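Local coordinates for protein Rab GDP-dissociation inhibitor (Saccharomyces cerevisiae, PDB 2BCG) that inhibits the release of GDP from the Rab GTPase Sec4 and extracts GDP-bound Ypt7 from vacuolar membranes, and is essential for secretion in yeast, at residues 172-177 with 211-216; 199-204 with 331-336. One frame throughout, in Å; residues are numbered along the deposited sequence.

Interaction 1: 172-177 with 211-216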
ATOM      1  N   ASP A 172       5.719 -34.999  15.705  1.00 34.26           N
ATOM      2  CA  ASP A 172       5.196 -34.949  14.356  1.00 34.32           C
ATOM      3  C   ASP A 172       4.255 -33.750  14.185  1.00 33.43           C
ATOM      4  O   ASP A 172       3.176 -33.697  14.794  1.00 33.60           O
ATOM      5  CB  ASP A 172       4.482 -36.257  14.015  1.00 34.46           C
ATOM      6  CG  ASP A 172       4.111 -36.346  12.550  1.00 35.48           C
ATOM      7  OD1 ASP A 172       4.686 -37.222  11.860  1.00 37.64           O
ATOM      8  OD2 ASP A 172       3.250 -35.551  12.090  1.00 34.53           O
ATOM      9  N   LEU A 173       4.651 -32.815  13.323  1.00 32.90           N
ATOM     10  CA  LEU A 173       3.924 -31.547  13.174  1.00 32.31           C
ATOM     11  C   LEU A 173       2.487 -31.693  12.696  1.00 32.27           C
ATOM     12  O   LEU A 173       1.663 -30.799  12.903  1.00 31.89           O
ATOM     13  CB  LEU A 173       4.713 -30.545  12.306  1.00 32.13           C
ATOM     14  CG  LEU A 173       6.110 -30.136  12.793  1.00 31.75           C
ATOM     15  CD1 LEU A 173       6.678 -29.083  11.867  1.00 31.30           C
ATOM     16  CD2 LEU A 173       6.101 -29.629  14.239  1.00 30.17           C
ATOM     17  N   ASP A 174       2.172 -32.835  12.078  1.00 32.30           N
ATOM     18  CA  ASP A 174       0.823 -33.085  11.594  1.00 32.61           C
ATOM     19  C   ASP A 174       0.003 -33.924  12.575  1.00 32.34           C
ATOM     20  O   ASP A 174      -1.201 -33.731  12.704  1.00 32.94           O
ATOM     21  CB  ASP A 174       0.875 -33.777  10.225  1.00 33.33           C
ATOM     22  CG  ASP A 174       1.554 -32.926   9.164  1.00 34.71           C
ATOM     23  OD1 ASP A 174       1.054 -31.801   8.899  1.00 36.11           O
ATOM     24  OD2 ASP A 174       2.572 -33.395   8.593  1.00 35.33           O
ATOM     25  N   LYS A 175       0.660 -34.844  13.269  1.00 32.37           N
ATOM     26  CA  LYS A 175      -0.032 -35.766  14.176  1.00 32.25           C
ATOM     27  C   LYS A 175      -0.123 -35.264  15.617  1.00 31.70           C
ATOM     28  O   LYS A 175      -1.017 -35.658  16.368  1.00 32.79           O
ATOM     29  CB  LYS A 175       0.631 -37.149  14.133  1.00 32.58           C
ATOM     30  CG  LYS A 175       0.509 -37.854  12.777  1.00 34.53           C
ATOM     31  CD  LYS A 175       1.316 -39.139  12.783  1.00 37.17           C
ATOM     32  CE  LYS A 175       1.454 -39.741  11.394  1.00 37.80           C
ATOM     33  NZ  LYS A 175       0.250 -40.534  10.969  1.00 43.15           N
ATOM     34  N   ASN A 176       0.810 -34.408  16.008  1.00 30.86           N
ATOM     35  CA  ASN A 176       0.806 -33.842  17.358  1.00 29.47           C
ATOM     36  C   ASN A 176       0.104 -32.484  17.336  1.00 28.44           C
ATOM     37  O   ASN A 176       0.265 -31.740  16.377  1.00 28.25           O
ATOM     38  CB  ASN A 176       2.234 -33.666  17.867  1.00 29.49           C
ATOM     39  CG  ASN A 176       2.894 -34.977  18.304  1.00 30.51           C
ATOM     40  OD1 ASN A 176       3.979 -35.332  17.814  1.00 31.97           O
ATOM     41  ND2 ASN A 176       2.281 -35.667  19.266  1.00 32.07           N
ATOM     42  N   THR A 177      -0.685 -32.195  18.373  1.00 27.07           N
ATOM     43  CA  THR A 177      -1.280 -30.864  18.580  1.00 25.78           C
ATOM     44  C   THR A 177      -0.206 -29.918  19.136  1.00 24.91           C
ATOM     45  O   THR A 177       0.860 -30.352  19.609  1.00 23.11           O
ATOM     46  CB  THR A 177      -2.462 -30.896  19.587  1.00 25.99           C
ATOM     47  OG1 THR A 177      -1.954 -31.154  20.902  1.00 25.89           O
ATOM     48  CG2 THR A 177      -3.498 -31.972  19.223  1.00 26.35           C
ATOM     49  N   PRO A 211      -3.479 -29.462  14.911  1.00 29.21           N
ATOM     50  CA  PRO A 211      -2.143 -29.860  14.472  1.00 28.98           C
ATOM     51  C   PRO A 211      -1.104 -28.746  14.628  1.00 28.37           C
ATOM     52  O   PRO A 211      -1.401 -27.577  14.366  1.00 29.12           O
ATOM     53  CB  PRO A 211      -2.340 -30.170  12.987  1.00 29.46           C
ATOM     54  CG  PRO A 211      -3.722 -30.687  12.925  1.00 30.25           C
ATOM     55  CD  PRO A 211      -4.511 -29.933  13.964  1.00 29.76           C
ATOM     56  N   ALA A 212       0.092 -29.119  15.056  1.00 26.77           N
ATOM     57  CA  ALA A 212       1.144 -28.165  15.376  1.00 26.68           C
ATOM     58  C   ALA A 212       1.674 -27.371  14.178  1.00 26.64           C
ATOM     59  O   ALA A 212       2.116 -26.225  14.338  1.00 25.94           O
ATOM     60  CB  ALA A 212       2.288 -28.885  16.070  1.00 25.34           C
ATOM     61  N   ARG A 213       1.623 -27.976  12.987  1.00 26.47           N
ATOM     62  CA  ARG A 213       2.283 -27.433  11.791  1.00 27.14           C
ATOM     63  C   ARG A 213       2.092 -25.911  11.562  1.00 26.60           C
ATOM     64  O   ARG A 213       3.098 -25.199  11.432  1.00 26.34           O
ATOM     65  CB  ARG A 213       1.879 -28.247  10.537  1.00 27.62           C
ATOM     66  CG  ARG A 213       2.263 -27.608   9.189  1.00 30.18           C
ATOM     67  CD  ARG A 213       3.535 -28.202   8.594  1.00 34.29           C
ATOM     68  NE  ARG A 213       3.482 -29.653   8.399  1.00 34.79           N
ATOM     69  CZ  ARG A 213       4.570 -30.405   8.275  1.00 34.33           C
ATOM     70  NH1 ARG A 213       5.766 -29.829   8.293  1.00 36.03           N
ATOM     71  NH2 ARG A 213       4.475 -31.718   8.121  1.00 36.57           N
ATOM     72  N   PRO A 214       0.822 -25.427  11.469  1.00 26.40           N
ATOM     73  CA  PRO A 214       0.556 -23.979  11.259  1.00 26.24           C
ATOM     74  C   PRO A 214       1.143 -23.093  12.349  1.00 25.02           C
ATOM     75  O   PRO A 214       1.681 -22.045  12.040  1.00 24.77           O
ATOM     76  CB  PRO A 214      -0.968 -23.862  11.276  1.00 26.15           C
ATOM     77  CG  PRO A 214      -1.469 -25.181  11.754  1.00 28.36           C
ATOM     78  CD  PRO A 214      -0.425 -26.206  11.514  1.00 26.97           C
ATOM     79  N   SER A 215       1.019 -23.509  13.608  1.00 23.89           N
ATOM     80  CA  SER A 215       1.682 -22.797  14.711  1.00 22.64           C
ATOM     81  C   SER A 215       3.207 -22.791  14.565  1.00 22.97           C
ATOM     82  O   SER A 215       3.842 -21.755  14.771  1.00 22.32           O
ATOM     83  CB  SER A 215       1.278 -23.380  16.082  1.00 22.32           C
ATOM     84  OG  SER A 215      -0.112 -23.264  16.308  1.00 23.62           O
ATOM     85  N   PHE A 216       3.797 -23.941  14.216  1.00 22.56           N
ATOM     86  CA  PHE A 216       5.236 -24.048  14.004  1.00 22.31           C
ATOM     87  C   PHE A 216       5.689 -23.049  12.935  1.00 22.51           C
ATOM     88  O   PHE A 216       6.664 -22.307  13.122  1.00 22.09           O
ATOM     89  CB  PHE A 216       5.610 -25.483  13.564  1.00 22.55           C
ATOM     90  CG  PHE A 216       7.091 -25.688  13.363  1.00 24.05           C
ATOM     91  CD1 PHE A 216       7.692 -25.405  12.132  1.00 25.11           C
ATOM     92  CD2 PHE A 216       7.892 -26.166  14.406  1.00 25.96           C
ATOM     93  CE1 PHE A 216       9.069 -25.582  11.957  1.00 26.62           C
ATOM     94  CE2 PHE A 216       9.270 -26.347  14.230  1.00 26.81           C
ATOM     95  CZ  PHE A 216       9.852 -26.052  13.011  1.00 26.35           C
TER
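Pro211 opens the contact by lying against the backbone of 172-177: its CA makes a CH...O contact with Asn176 O, and the beta bridge it forms with Thr177 is a single one, CA to CA 4.3 Å. At the start of helix 212-229, Ala212 N donates to Asn176 O at 2.9 Å, the donor lying in the carbonyl plane. One residue on, Arg213 N bonds to Leu173 O at 2.8 Å, a more bent link (133° at the hydrogen). Two amides of the helix's first turn are thus satisfied by carbonyls of the loop. The loop holds its own shape through Asp172, whose OD2 accepts from Asp174 N and Lys175 N in an Asx turn extended to an Asx motif.

The Arg213 side chain bends at chi2 and chi3, which brings its guanidinium back to the Asp174 carboxylate. The grip is side-on and bidentate: NH2 meets Asp174 OD2 at 2.6 Å and NE meets Asp174 OD1 at 3.3 Å. Both oxygens lie close to the guanidinium plane, but with the two planes 48° apart the nitrogens reach them from above the carboxylate plane. Leu173 CB rests over a guanidinium face, and NH1 pairs with Glu162. Replacing this arginine with an alanine would probably leave both Asp174 and Glu162 without their cationic mate and uncover Leu173 CB.

Phe216, one helical turn after Ala212, turns a ring face to Leu173, whose CD1 lies 3.9 Å from the centroid and 19° off the normal, a CH-pi contact; Trp156 and Tyr160 also meet this ring. The loop before helix 178-184 is therefore joined to the first turn of helix 212-229 by polar bonds and a buried apolar pair, with the Phe216 side chain about 8 Å from a bound geranylgeranyl.

Interaction 2: 199-204 with 331-336; sequences MALWTN and QIIIPQ
The backbones of 199-204 and 331-336 run in roughly the same direction, 23° apart end to end, and draw together along their length: the nearest CA atoms are 8.9 Å apart at Leu201 and Ile333, 7.4 Å at Thr203 and Pro335, and 6.9 Å at Asn204 and Gln336. Such spacing is too wide for strand pairing, and the join is made by side chains. The positive phi of Leu201 (57°) marks where the chain leaves helix 189-199 to run beside 331-336.

The apolar link is between methyl ends, Leu201 CD2 meeting Ile333 CD1 at 3.6 Å, with the two side chains crossing at about a right angle. The same Leu201 CD2 is 4.1 Å from Gln331 NE2. The Gln331 chain is extended beyond CG, its CG anti to the backbone N (chi1 160°), and this reach carries the amide up to the leucine methyl; NE2 is bonded to Tyr234 and Ser118, which fixes the group. At the other end, Gln336 points toward 199-204, but the placing of its amide is doubtful.

Only 175 Å² is buried between the segments, and neighbours complete the packing. Tyr222 of helix 212-229 also touches Leu201, and Tyr346 of strand 345-351 lies against Gln331 and Ile333. Met199 lines a geranylgeranyl pocket beside Phe194 and Cys223, so the loop links the lipid-binding helices to strand 330-334 of the mixed sheet.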
ATOM      1  N   MET A 199       3.892 -14.560  19.590  1.00 16.90           N
ATOM      2  CA  MET A 199       4.786 -15.035  18.531  1.00 16.96           C
ATOM      3  C   MET A 199       4.030 -15.641  17.358  1.00 17.62           C
ATOM      4  O   MET A 199       4.241 -15.216  16.192  1.00 17.71           O
ATOM      5  CB  MET A 199       5.834 -16.030  19.070  1.00 16.57           C
ATOM      6  CG  MET A 199       6.754 -15.408  20.106  1.00 17.55           C
ATOM      7  SD  MET A 199       8.037 -16.550  20.708  1.00 19.83           S
ATOM      8  CE  MET A 199       9.127 -16.517  19.270  1.00 21.16           C
ATOM      9  N   ALA A 200       3.145 -16.595  17.656  1.00 17.71           N
ATOM     10  CA  ALA A 200       2.335 -17.192  16.603  1.00 18.48           C
ATOM     11  C   ALA A 200       1.213 -16.219  16.193  1.00 19.42           C
ATOM     12  O   ALA A 200       0.656 -16.323  15.082  1.00 19.94           O
ATOM     13  CB  ALA A 200       1.788 -18.551  17.029  1.00 18.40           C
ATOM     14  N   LEU A 201       0.923 -15.258  17.076  1.00 20.42           N
ATOM     15  CA  LEU A 201      -0.102 -14.230  16.853  1.00 21.32           C
ATOM     16  C   LEU A 201      -1.487 -14.794  16.575  1.00 21.93           C
ATOM     17  O   LEU A 201      -2.244 -14.246  15.752  1.00 22.07           O
ATOM     18  CB  LEU A 201       0.334 -13.256  15.754  1.00 22.14           C
ATOM     19  CG  LEU A 201       1.587 -12.446  16.080  1.00 22.44           C
ATOM     20  CD1 LEU A 201       2.324 -11.915  14.847  1.00 23.56           C
ATOM     21  CD2 LEU A 201       1.262 -11.341  17.110  1.00 23.04           C
ATOM     22  N   TRP A 202      -1.829 -15.885  17.261  1.00 22.13           N
ATOM     23  CA  TRP A 202      -3.210 -16.338  17.303  1.00 23.67           C
ATOM     24  C   TRP A 202      -3.995 -15.364  18.189  1.00 25.04           C
ATOM     25  O   TRP A 202      -3.451 -14.842  19.163  1.00 25.52           O
ATOM     26  CB  TRP A 202      -3.318 -17.758  17.884  1.00 23.50           C
ATOM     27  CG  TRP A 202      -2.666 -18.855  17.074  1.00 22.73           C
ATOM     28  CD1 TRP A 202      -1.555 -19.573  17.425  1.00 22.25           C
ATOM     29  CD2 TRP A 202      -3.093 -19.381  15.803  1.00 22.81           C
ATOM     30  NE1 TRP A 202      -1.263 -20.515  16.453  1.00 22.07           N
ATOM     31  CE2 TRP A 202      -2.184 -20.415  15.451  1.00 22.29           C
ATOM     32  CE3 TRP A 202      -4.147 -19.084  14.928  1.00 24.69           C
ATOM     33  CZ2 TRP A 202      -2.297 -21.151  14.260  1.00 24.13           C
ATOM     34  CZ3 TRP A 202      -4.256 -19.830  13.734  1.00 23.57           C
ATOM     35  CH2 TRP A 202      -3.334 -20.848  13.422  1.00 23.24           C
ATOM     36  N   THR A 203      -5.257 -15.102  17.851  1.00 26.19           N
ATOM     37  CA  THR A 203      -6.081 -14.141  18.599  1.00 27.62           C
ATOM     38  C   THR A 203      -6.914 -14.877  19.630  1.00 27.78           C
ATOM     39  O   THR A 203      -7.594 -14.266  20.477  1.00 26.40           O
ATOM     40  CB  THR A 203      -7.004 -13.312  17.664  1.00 28.85           C
ATOM     41  OG1 THR A 203      -7.701 -12.311  18.417  1.00 32.71           O
ATOM     42  CG2 THR A 203      -8.012 -14.188  17.013  1.00 27.83           C
ATOM     43  N   ASN A 204      -6.852 -16.204  19.549  1.00 27.90           N
ATOM     44  CA  ASN A 204      -7.559 -17.079  20.471  1.00 29.42           C
ATOM     45  C   ASN A 204      -6.732 -18.333  20.738  1.00 28.92           C
ATOM     46  O   ASN A 204      -5.679 -18.521  20.129  1.00 28.43           O
ATOM     47  CB  ASN A 204      -8.947 -17.443  19.914  1.00 29.97           C
ATOM     48  CG  ASN A 204      -8.874 -18.064  18.524  1.00 31.53           C
ATOM     49  OD1 ASN A 204      -8.144 -19.036  18.296  1.00 32.95           O
ATOM     50  ND2 ASN A 204      -9.618 -17.496  17.583  1.00 32.91           N
ATOM     51  N   GLN A 331       3.157  -2.117  17.984  1.00 11.44           N
ATOM     52  CA  GLN A 331       1.974  -2.911  18.213  1.00 11.18           C
ATOM     53  C   GLN A 331       1.778  -3.128  19.705  1.00 11.48           C
ATOM     54  O   GLN A 331       2.764  -3.376  20.414  1.00 12.26           O
ATOM     55  CB  GLN A 331       2.156  -4.288  17.549  1.00 11.85           C
ATOM     56  CG  GLN A 331       1.221  -5.379  18.096  1.00 12.40           C
ATOM     57  CD  GLN A 331       1.274  -6.613  17.253  1.00 13.19           C
ATOM     58  OE1 GLN A 331       0.402  -6.846  16.404  1.00 15.51           O
ATOM     59  NE2 GLN A 331       2.298  -7.426  17.479  1.00 12.26           N
ATOM     60  N   ILE A 332       0.537  -3.043  20.172  1.00 10.65           N
ATOM     61  CA  ILE A 332       0.228  -3.605  21.484  1.00 11.71           C
ATOM     62  C   ILE A 332      -0.666  -4.825  21.290  1.00 11.55           C
ATOM     63  O   ILE A 332      -1.634  -4.757  20.510  1.00 11.62           O
ATOM     64  CB  ILE A 332      -0.488  -2.592  22.417  1.00 12.33           C
ATOM     65  CG1 ILE A 332       0.363  -1.334  22.626  1.00 12.35           C
ATOM     66  CG2 ILE A 332      -0.792  -3.244  23.774  1.00 12.38           C
ATOM     67  CD1 ILE A 332      -0.392  -0.211  23.395  1.00 13.18           C
ATOM     68  N   ILE A 333      -0.364  -5.898  22.037  1.00 11.92           N
ATOM     69  CA  ILE A 333      -1.196  -7.102  22.030  1.00 13.01           C
ATOM     70  C   ILE A 333      -1.795  -7.255  23.426  1.00 13.36           C
ATOM     71  O   ILE A 333      -1.028  -7.327  24.400  1.00 12.71           O
ATOM     72  CB  ILE A 333      -0.373  -8.386  21.736  1.00 13.38           C
ATOM     73  CG1 ILE A 333       0.307  -8.308  20.376  1.00 14.25           C
ATOM     74  CG2 ILE A 333      -1.261  -9.631  21.778  1.00 13.51           C
ATOM     75  CD1 ILE A 333       1.385  -9.344  20.161  1.00 16.29           C
ATOM     76  N   ILE A 334      -3.129  -7.305  23.521  1.00 13.96           N
ATOM     77  CA  ILE A 334      -3.769  -7.596  24.812  1.00 15.45           C
ATOM     78  C   ILE A 334      -4.316  -9.020  24.704  1.00 16.01           C
ATOM     79  O   ILE A 334      -5.369  -9.208  24.091  1.00 15.60           O
ATOM     80  CB  ILE A 334      -4.875  -6.568  25.167  1.00 15.17           C
ATOM     81  CG1 ILE A 334      -4.348  -5.129  25.055  1.00 15.75           C
ATOM     82  CG2 ILE A 334      -5.432  -6.814  26.579  1.00 17.68           C
ATOM     83  CD1 ILE A 334      -5.372  -4.059  25.434  1.00 16.44           C
ATOM     84  N   PRO A 335      -3.572 -10.025  25.242  1.00 17.17           N
ATOM     85  CA  PRO A 335      -4.045 -11.420  25.156  1.00 17.84           C
ATOM     86  C   PRO A 335      -5.367 -11.589  25.869  1.00 18.84           C
ATOM     87  O   PRO A 335      -5.613 -10.975  26.907  1.00 19.02           O
ATOM     88  CB  PRO A 335      -2.951 -12.216  25.894  1.00 18.19           C
ATOM     89  CG  PRO A 335      -1.736 -11.373  25.738  1.00 18.36           C
ATOM     90  CD  PRO A 335      -2.277  -9.961  25.927  1.00 17.43           C
ATOM     91  N   GLN A 336      -6.193 -12.440  25.290  1.00 19.86           N
ATOM     92  CA  GLN A 336      -7.549 -12.658  25.732  1.00 20.83           C
ATOM     93  C   GLN A 336      -7.638 -13.028  27.220  1.00 20.85           C
ATOM     94  O   GLN A 336      -8.547 -12.583  27.907  1.00 20.78           O
ATOM     95  CB  GLN A 336      -8.171 -13.767  24.874  1.00 21.53           C
ATOM     96  CG  GLN A 336      -7.482 -15.114  25.057  1.00 25.08           C
ATOM     97  CD  GLN A 336      -8.108 -16.175  24.255  1.00 29.20           C
ATOM     98  OE1 GLN A 336      -9.139 -16.733  24.633  1.00 34.20           O
ATOM     99  NE2 GLN A 336      -7.502 -16.482  23.133  1.00 31.64           N
TER

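Overall arrangement
The two interactions, with centres about 19 Å apart, share the chain around helix 212-229: interaction 1 holds its first turn, whereas the 199-204 loop of interaction 2 lies alongside it. They touch directly where Ser215 OG and Trp202 NE1 come within 3.0 Å, probably a hydrogen bond. Interaction 1 lies farther out, about 24 Å from the chain centre against 14 Å, and buries 444 Å² with backbone bonds, a salt bridge and a CH-pi contact. Interaction 2 is smaller, and its firm contact is apolar, between buried Leu201 and Ile333. One joins loop to helix within the helical part, the other joins that part to the mixed sheet.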